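Long-range contacts in MobA-like NTP transferase domain-containing protein (Thermus thermophilus, PDB 2DPW), which is of unknown function but probably acts as a nucleotidyltransferase of the MobA-like family: residues 80-91 / 147-155; 93-104 / 213-224. All coordinates share one frame; numbering follows the deposited sequence.

Interaction 1: 80-91 / 147-155; sequences LEHVEGRVLVAT and NLLLLDKSL
Strand 86-91 pairs antiparallel with strand 148-152 inside the mixed central sheet of a MobA-like domain of the GT-A type, with Val87 opposite Leu151 and Val89 opposite Leu149 as the hydrogen-bonded pairs. The strand directions differ by 158°, and 4-8 on one side and 114-120 on the other continue the sheet. Leu88, Ala90, Leu148 and Leu150 share the face covered by helix 99-108. With CG anti to the backbone N (chi1 -174°), Leu150 leans forward along its own strand, toward Arg86, and lays CD2 over the centre of one face of the Arg86 guanidinium, 4.0 Å from Arg86 CZ; Arg86 NH2 bonds to Leu106 O beyond this pair. On the other face Val89 meets Leu149 and Leu151.

Where 148-152 ends and 86-91 begins, the extended Lys153 side chain runs alongside the turn after helix 72-81, CG passing 4.1 Å from Leu80 CD2. Val83 N and Lys153 NZ reach Leu80 O from opposite faces of its plane, the latter at 2.9 Å. Glu84 adds a salt bridge, OE2 lying 3.0 Å from Lys153 NZ, which comes from above the carboxylate plane, and Val83 O meets Lys153 NZ nearly head-on at 2.7 Å.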
# COMPACT_ATOMS: atom_id res chain seq x y z
N LEU A 80 4.25 -8.09 -11.30
CA LEU A 80 4.26 -9.45 -10.77
C LEU A 80 4.91 -10.43 -11.75
O LEU A 80 5.62 -11.34 -11.34
CB LEU A 80 2.84 -9.91 -10.44
CG LEU A 80 2.28 -9.42 -9.10
CD1 LEU A 80 0.79 -9.69 -9.01
CD2 LEU A 80 3.01 -10.12 -7.98
N GLU A 81 4.65 -10.22 -13.04
CA GLU A 81 5.22 -11.08 -14.08
C GLU A 81 6.74 -11.10 -13.93
O GLU A 81 7.39 -12.08 -14.29
CB GLU A 81 4.87 -10.54 -15.48
CG GLU A 81 3.40 -10.57 -15.85
CD GLU A 81 3.14 -10.11 -17.29
OE1 GLU A 81 4.01 -9.42 -17.87
OE2 GLU A 81 2.06 -10.44 -17.83
N HIS A 82 7.30 -10.02 -13.39
CA HIS A 82 8.74 -9.92 -13.23
C HIS A 82 9.29 -10.21 -11.84
O HIS A 82 10.42 -9.84 -11.54
CB HIS A 82 9.21 -8.53 -13.68
CG HIS A 82 8.87 -8.21 -15.10
ND1 HIS A 82 7.62 -7.80 -15.50
CD2 HIS A 82 9.62 -8.26 -16.23
CE1 HIS A 82 7.61 -7.62 -16.81
NE2 HIS A 82 8.81 -7.89 -17.28
N VAL A 83 8.53 -10.86 -10.98
CA VAL A 83 9.06 -11.15 -9.66
C VAL A 83 8.71 -12.57 -9.22
O VAL A 83 7.95 -13.26 -9.89
CB VAL A 83 8.54 -10.15 -8.60
CG1 VAL A 83 8.83 -8.73 -9.04
CG2 VAL A 83 7.05 -10.34 -8.37
N GLU A 84 9.29 -12.99 -8.10
CA GLU A 84 9.03 -14.33 -7.57
C GLU A 84 9.08 -14.30 -6.05
O GLU A 84 9.72 -13.43 -5.46
CB GLU A 84 10.07 -15.32 -8.10
CG GLU A 84 10.06 -15.55 -9.63
CD GLU A 84 8.80 -16.25 -10.14
OE1 GLU A 84 8.30 -17.17 -9.46
OE2 GLU A 84 8.33 -15.89 -11.25
N GLY A 85 8.40 -15.25 -5.42
CA GLY A 85 8.39 -15.35 -3.97
C GLY A 85 7.43 -14.43 -3.25
O GLY A 85 6.33 -14.17 -3.74
N ARG A 86 7.83 -13.96 -2.08
CA ARG A 86 7.01 -13.04 -1.31
C ARG A 86 7.48 -11.65 -1.68
O ARG A 86 8.68 -11.37 -1.64
CB ARG A 86 7.19 -13.26 0.19
CG ARG A 86 6.00 -12.77 1.00
CD ARG A 86 6.08 -13.16 2.48
NE ARG A 86 7.17 -12.47 3.17
CZ ARG A 86 7.33 -12.44 4.49
NH1 ARG A 86 6.46 -13.07 5.28
NH2 ARG A 86 8.35 -11.79 5.03
N VAL A 87 6.55 -10.78 -2.08
CA VAL A 87 6.88 -9.42 -2.50
C VAL A 87 6.13 -8.33 -1.76
O VAL A 87 4.94 -8.46 -1.46
CB VAL A 87 6.62 -9.23 -4.00
CG1 VAL A 87 6.85 -7.77 -4.40
CG2 VAL A 87 7.55 -10.14 -4.80
N LEU A 88 6.85 -7.26 -1.47
CA LEU A 88 6.27 -6.13 -0.78
C LEU A 88 5.90 -5.06 -1.79
O LEU A 88 6.73 -4.61 -2.58
CB LEU A 88 7.25 -5.56 0.24
CG LEU A 88 6.75 -4.31 0.97
CD1 LEU A 88 5.44 -4.61 1.68
CD2 LEU A 88 7.80 -3.86 1.96
N VAL A 89 4.64 -4.67 -1.77
CA VAL A 89 4.18 -3.66 -2.69
C VAL A 89 4.04 -2.35 -1.96
O VAL A 89 3.69 -2.31 -0.78
CB VAL A 89 2.83 -4.03 -3.28
CG1 VAL A 89 2.41 -2.98 -4.30
CG2 VAL A 89 2.92 -5.40 -3.92
N ALA A 90 4.32 -1.27 -2.68
CA ALA A 90 4.21 0.06 -2.12
C ALA A 90 3.93 1.10 -3.19
O ALA A 90 4.33 0.96 -4.35
CB ALA A 90 5.49 0.42 -1.39
N THR A 91 3.22 2.14 -2.78
CA THR A 91 2.92 3.26 -3.66
C THR A 91 4.11 4.23 -3.56
O THR A 91 4.81 4.25 -2.56
CB THR A 91 1.65 3.99 -3.23
OG1 THR A 91 1.83 4.50 -1.90
CG2 THR A 91 0.47 3.05 -3.26
N ASN A 147 0.11 1.84 2.95
CA ASN A 147 0.23 2.02 1.53
C ASN A 147 1.20 0.94 1.08
O ASN A 147 1.87 1.06 0.06
CB ASN A 147 0.80 3.40 1.27
CG ASN A 147 -0.24 4.54 1.45
OD1 ASN A 147 -1.24 4.59 0.75
ND2 ASN A 147 0.02 5.45 2.40
N LEU A 148 1.30 -0.09 1.91
CA LEU A 148 2.16 -1.23 1.66
C LEU A 148 1.30 -2.47 1.64
O LEU A 148 0.29 -2.54 2.35
CB LEU A 148 3.20 -1.40 2.78
CG LEU A 148 4.28 -0.35 3.07
CD1 LEU A 148 5.13 -0.91 4.19
CD2 LEU A 148 5.16 -0.05 1.84
N LEU A 149 1.70 -3.43 0.83
CA LEU A 149 0.99 -4.70 0.74
C LEU A 149 2.00 -5.81 0.49
O LEU A 149 2.72 -5.80 -0.51
CB LEU A 149 -0.04 -4.68 -0.38
CG LEU A 149 -0.98 -5.89 -0.40
CD1 LEU A 149 -1.93 -5.84 0.79
CD2 LEU A 149 -1.76 -5.88 -1.69
N LEU A 150 2.03 -6.76 1.41
CA LEU A 150 2.95 -7.89 1.34
C LEU A 150 2.26 -9.11 0.69
O LEU A 150 1.28 -9.64 1.23
CB LEU A 150 3.42 -8.21 2.76
CG LEU A 150 4.50 -9.27 2.93
CD1 LEU A 150 5.64 -9.05 1.94
CD2 LEU A 150 4.99 -9.23 4.35
N LEU A 151 2.77 -9.54 -0.46
CA LEU A 151 2.15 -10.67 -1.16
C LEU A 151 3.01 -11.87 -1.44
O LEU A 151 4.22 -11.76 -1.66
CB LEU A 151 1.61 -10.24 -2.52
CG LEU A 151 0.67 -9.06 -2.70
CD1 LEU A 151 0.47 -8.89 -4.18
CD2 LEU A 151 -0.66 -9.27 -1.95
N ASP A 152 2.36 -13.02 -1.44
CA ASP A 152 3.04 -14.25 -1.80
C ASP A 152 2.53 -14.42 -3.23
O ASP A 152 1.45 -14.96 -3.44
CB ASP A 152 2.56 -15.40 -0.94
CG ASP A 152 3.33 -16.64 -1.22
OD1 ASP A 152 4.46 -16.76 -0.70
OD2 ASP A 152 2.82 -17.50 -1.97
N LYS A 153 3.30 -13.91 -4.19
CA LYS A 153 2.96 -13.96 -5.61
C LYS A 153 2.25 -15.27 -5.95
O LYS A 153 1.12 -15.26 -6.46
CB LYS A 153 4.21 -13.89 -6.49
CG LYS A 153 3.88 -14.15 -7.96
CD LYS A 153 5.08 -14.03 -8.88
CE LYS A 153 4.67 -14.26 -10.32
NZ LYS A 153 5.81 -14.27 -11.26
N SER A 154 2.94 -16.38 -5.68
CA SER A 154 2.45 -17.72 -5.94
C SER A 154 1.12 -18.02 -5.30
O SER A 154 0.28 -18.64 -5.92
CB SER A 154 3.44 -18.72 -5.41
OG SER A 154 4.07 -18.24 -4.22
N LEU A 155 0.91 -17.62 -4.04
CA LEU A 155 -0.37 -17.91 -3.40
C LEU A 155 -1.47 -17.00 -3.93
O LEU A 155 -2.62 -17.38 -4.11
CB LEU A 155 -0.26 -17.69 -1.90
CG LEU A 155 0.54 -18.66 -1.03
CD1 LEU A 155 0.64 -18.14 0.40
CD2 LEU A 155 -0.15 -19.98 -1.07

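Interaction 2: 93-104 / 213-224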
# COMPACT_ATOMS: atom_id res chain seq x y z
N ASP A 93 4.20 7.42 -3.05
CA ASP A 93 3.92 8.70 -2.40
C ASP A 93 3.96 8.69 -0.88
O ASP A 93 3.24 9.44 -0.22
CB ASP A 93 2.56 9.22 -2.86
CG ASP A 93 1.42 8.41 -2.31
OD1 ASP A 93 1.61 7.20 -2.09
OD2 ASP A 93 0.33 8.99 -2.12
N ILE A 94 4.79 7.82 -0.31
CA ILE A 94 4.95 7.76 1.13
C ILE A 94 6.44 7.97 1.34
O ILE A 94 7.17 7.04 1.68
CB ILE A 94 4.50 6.40 1.72
CG1 ILE A 94 4.89 5.25 0.78
CG2 ILE A 94 3.00 6.45 2.02
CD1 ILE A 94 4.70 3.85 1.39
N PRO A 95 6.91 9.21 1.14
CA PRO A 95 8.30 9.65 1.28
C PRO A 95 8.91 9.51 2.68
O PRO A 95 10.13 9.60 2.84
CB PRO A 95 8.24 11.10 0.82
CG PRO A 95 6.91 11.53 1.32
CD PRO A 95 6.04 10.37 0.90
N HIS A 96 8.06 9.32 3.69
CA HIS A 96 8.55 9.17 5.06
C HIS A 96 8.91 7.72 5.36
O HIS A 96 9.40 7.41 6.45
CB HIS A 96 7.49 9.62 6.07
CG HIS A 96 7.12 11.06 5.94
ND1 HIS A 96 5.96 11.48 5.32
CD2 HIS A 96 7.76 12.19 6.35
CE1 HIS A 96 5.90 12.80 5.35
NE2 HIS A 96 6.98 13.25 5.96
N LEU A 97 8.65 6.83 4.40
CA LEU A 97 8.94 5.42 4.58
C LEU A 97 10.40 5.19 4.99
O LEU A 97 11.32 5.72 4.37
CB LEU A 97 8.63 4.63 3.31
CG LEU A 97 8.76 3.10 3.43
CD1 LEU A 97 7.60 2.54 4.24
CD2 LEU A 97 8.79 2.47 2.04
N THR A 98 10.60 4.38 6.03
CA THR A 98 11.92 4.06 6.55
C THR A 98 12.22 2.57 6.48
O THR A 98 11.31 1.75 6.42
CB THR A 98 12.05 4.47 8.02
OG1 THR A 98 11.15 3.69 8.81
CG2 THR A 98 11.71 5.90 8.19
N GLU A 99 13.51 2.24 6.51
CA GLU A 99 13.98 0.87 6.47
C GLU A 99 13.44 0.11 7.68
O GLU A 99 13.04 -1.05 7.58
CB GLU A 99 15.51 0.85 6.48
CG GLU A 99 16.14 -0.49 6.89
CD GLU A 99 17.66 -0.42 6.94
OE1 GLU A 99 18.21 0.68 6.78
OE2 GLU A 99 18.31 -1.48 7.13
N GLU A 100 13.43 0.78 8.83
CA GLU A 100 12.95 0.15 10.05
C GLU A 100 11.50 -0.29 9.86
O GLU A 100 11.12 -1.42 10.21
CB GLU A 100 13.05 1.11 11.22
CG GLU A 100 13.02 0.43 12.57
CD GLU A 100 13.31 1.39 13.71
OE1 GLU A 100 14.07 2.36 13.46
OE2 GLU A 100 12.81 1.18 14.84
N ALA A 101 10.69 0.60 9.30
CA ALA A 101 9.29 0.32 9.04
C ALA A 101 9.18 -0.87 8.08
O ALA A 101 8.38 -1.78 8.27
CB ALA A 101 8.62 1.54 8.44
N VAL A 102 10.00 -0.88 7.04
CA VAL A 102 9.96 -1.96 6.09
C VAL A 102 10.32 -3.32 6.71
O VAL A 102 9.61 -4.32 6.50
CB VAL A 102 10.89 -1.68 4.90
CG1 VAL A 102 11.00 -2.91 4.02
CG2 VAL A 102 10.35 -0.51 4.10
N ARG A 103 11.41 -3.36 7.47
CA ARG A 103 11.83 -4.61 8.07
C ARG A 103 10.83 -5.13 9.07
O ARG A 103 10.67 -6.34 9.21
CB ARG A 103 13.21 -4.45 8.70
CG ARG A 103 14.29 -4.32 7.64
CD ARG A 103 15.71 -4.39 8.17
NE ARG A 103 16.61 -4.74 7.08
CZ ARG A 103 17.93 -4.69 7.14
NH1 ARG A 103 18.54 -4.30 8.25
NH2 ARG A 103 18.65 -5.03 6.08
N PHE A 104 10.14 -4.24 9.77
CA PHE A 104 9.14 -4.67 10.74
C PHE A 104 8.14 -5.56 10.03
O PHE A 104 7.87 -6.70 10.42
CB PHE A 104 8.41 -3.48 11.34
CG PHE A 104 7.25 -3.86 12.21
CD1 PHE A 104 7.44 -4.48 13.43
CD2 PHE A 104 5.95 -3.62 11.78
CE1 PHE A 104 6.36 -4.85 14.22
CE2 PHE A 104 4.86 -4.00 12.56
CZ PHE A 104 5.07 -4.62 13.78
N LEU A 213 -1.40 -6.53 9.61
CA LEU A 213 -0.25 -6.45 10.50
C LEU A 213 -0.29 -5.09 11.18
O LEU A 213 -0.11 -4.06 10.52
CB LEU A 213 1.07 -6.58 9.73
CG LEU A 213 2.35 -6.49 10.58
CD1 LEU A 213 2.51 -7.77 11.35
CD2 LEU A 213 3.59 -6.26 9.71
N VAL A 214 -0.55 -5.07 12.48
CA VAL A 214 -0.55 -3.81 13.20
C VAL A 214 0.90 -3.35 13.10
O VAL A 214 1.80 -3.98 13.66
CB VAL A 214 -0.91 -4.00 14.67
CG1 VAL A 214 -0.94 -2.64 15.34
CG2 VAL A 214 -2.25 -4.70 14.78
N THR A 215 1.13 -2.25 12.39
CA THR A 215 2.47 -1.73 12.19
C THR A 215 2.61 -0.37 12.85
O THR A 215 2.06 0.62 12.37
CB THR A 215 2.75 -1.63 10.70
OG1 THR A 215 2.52 -2.91 10.11
CG2 THR A 215 4.18 -1.20 10.45
N PRO A 216 3.38 -0.30 13.95
CA PRO A 216 3.68 0.88 14.78
C PRO A 216 4.28 2.05 14.03
O PRO A 216 4.28 3.17 14.53
CB PRO A 216 4.65 0.34 15.82
CG PRO A 216 4.47 -1.14 15.77
CD PRO A 216 4.29 -1.39 14.31
N TYR A 217 4.79 1.80 12.84
CA TYR A 217 5.40 2.86 12.05
C TYR A 217 4.39 3.50 11.10
O TYR A 217 4.05 2.93 10.07
CB TYR A 217 6.57 2.31 11.27
CG TYR A 217 7.53 1.53 12.12
CD1 TYR A 217 7.20 0.26 12.60
CD2 TYR A 217 8.78 2.05 12.44
CE1 TYR A 217 8.10 -0.47 13.37
CE2 TYR A 217 9.69 1.34 13.21
CZ TYR A 217 9.35 0.07 13.67
OH TYR A 217 10.29 -0.63 14.39
N PRO A 218 3.90 4.69 11.44
CA PRO A 218 2.93 5.42 10.63
C PRO A 218 3.43 5.91 9.26
O PRO A 218 2.64 6.35 8.42
CB PRO A 218 2.50 6.55 11.55
CG PRO A 218 3.71 6.79 12.37
CD PRO A 218 4.15 5.40 12.71
N GLU A 219 4.74 5.86 9.04
CA GLU A 219 5.31 6.30 7.76
C GLU A 219 4.88 5.30 6.69
O GLU A 219 5.08 5.52 5.50
CB GLU A 219 6.84 6.37 7.83
CG GLU A 219 7.52 5.13 8.36
CD GLU A 219 7.68 5.15 9.87
OE1 GLU A 219 6.67 5.36 10.59
OE2 GLU A 219 8.82 4.96 10.35
N VAL A 220 4.29 4.20 7.16
CA VAL A 220 3.81 3.15 6.29
C VAL A 220 2.52 3.57 5.59
O VAL A 220 2.12 2.96 4.59
CB VAL A 220 3.54 1.88 7.12
CG1 VAL A 220 2.08 1.82 7.55
CG2 VAL A 220 3.88 0.68 6.32
N GLY A 221 1.88 4.61 6.10
CA GLY A 221 0.63 5.06 5.51
C GLY A 221 0.43 6.55 5.28
O GLY A 221 -0.43 6.94 4.51
N VAL A 222 1.22 7.38 5.95
CA VAL A 222 1.10 8.83 5.77
C VAL A 222 1.71 9.25 4.45
O VAL A 222 2.92 9.42 4.32
CB VAL A 222 1.80 9.61 6.89
CG1 VAL A 222 1.55 11.09 6.70
CG2 VAL A 222 1.29 9.17 8.24
N ASP A 223 0.85 9.42 3.45
CA ASP A 223 1.29 9.82 2.13
C ASP A 223 1.22 11.34 1.98
O ASP A 223 0.84 12.05 2.91
CB ASP A 223 0.41 9.16 1.07
CG ASP A 223 -1.05 9.55 1.22
OD1 ASP A 223 -1.65 9.24 2.27
OD2 ASP A 223 -1.60 10.16 0.28
N VAL A 224 1.59 11.82 0.80
CA VAL A 224 1.57 13.24 0.49
C VAL A 224 0.51 13.46 -0.59
O VAL A 224 0.54 12.81 -1.65
CB VAL A 224 2.94 13.71 -0.04
CG1 VAL A 224 2.87 15.16 -0.43
CG2 VAL A 224 4.01 13.49 1.01
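Phe104, Ala101 and Glu100 on the first turns of helix 99-108 press against Tyr217 and the chain leading to it from strand 210-214, while the loop 93-98 before the helix runs beside residues 219-224. The apolar, more tightly packed part centres on Ala101 and the Phe104 ring. Ala101 CA makes a CH-pi contact over one face of the Tyr217 ring, 4.0 Å from its centroid, and Ala101 CB abuts Tyr217 CB. Phe104, its CG anti to the backbone N (chi1 172°), carries its ring toward 213-216: Val214 O lies in the ring plane at the edge, Leu213 CD2 is 3.9 Å from Phe104 CE2, and the Phe104 and Tyr217 planes meet obliquely at 43°. At the other end of the contact the buried Pro95 rests CG on Val224 CG2, and Val224 N bonds to Asp93 O.

Glu219 reaches the start of the helix. Bent at chi2, it passes Ala101 CB and brings OE2 to 3.1 Å from Thr98 OG1, which donates to the anti lone pair of that oxygen. The same Thr98 hydroxyl accepts from Ala101 N, so one hydroxyl links the N-cap of the helix to Glu219.

Toward solvent the contact thins to the exposed Glu100, whose extended side chain crosses that of Tyr217 at about a right angle and sets OE2 at the ring edge, in plane; Tyr217 OH donates to Glu100 OE2 at 3.1 Å.

The Asp93 and Asp223 side chains run side by side, their carboxylates turned 49° apart. Their like charges are probably eased by salt bridges from Lys24 to Asp93 OD2 and from Arg133 to Asp223; Thr91 holds the other Asp93 oxygen.

Helix 35-44 packs on Pro95 and Leu97, strand 114-120 backs Leu213, Thr215 and Val220, and strand 148-152 touches Ile94 and Val220 through Leu148.

From the N terminus, the chain passes along strand 86-91, the first half of interaction 1, and within two residues enters 93-104, the first half of interaction 2. Residues 147-155 then close the first loop, whose intervening 55 residues include helix 99-108 and strands 114-120 and 141-145. Only after a further run of helices does 213-224 return to close the second, so the two contacts cross rather than nest. Interaction 1 joins neighbouring strands within the sheet; interaction 2 ties the helix following strand 86-91 to the segment leaving strand 210-214. They meet at Asn147, whose N lies 2.8 Å from Val220 O, a probable hydrogen bond.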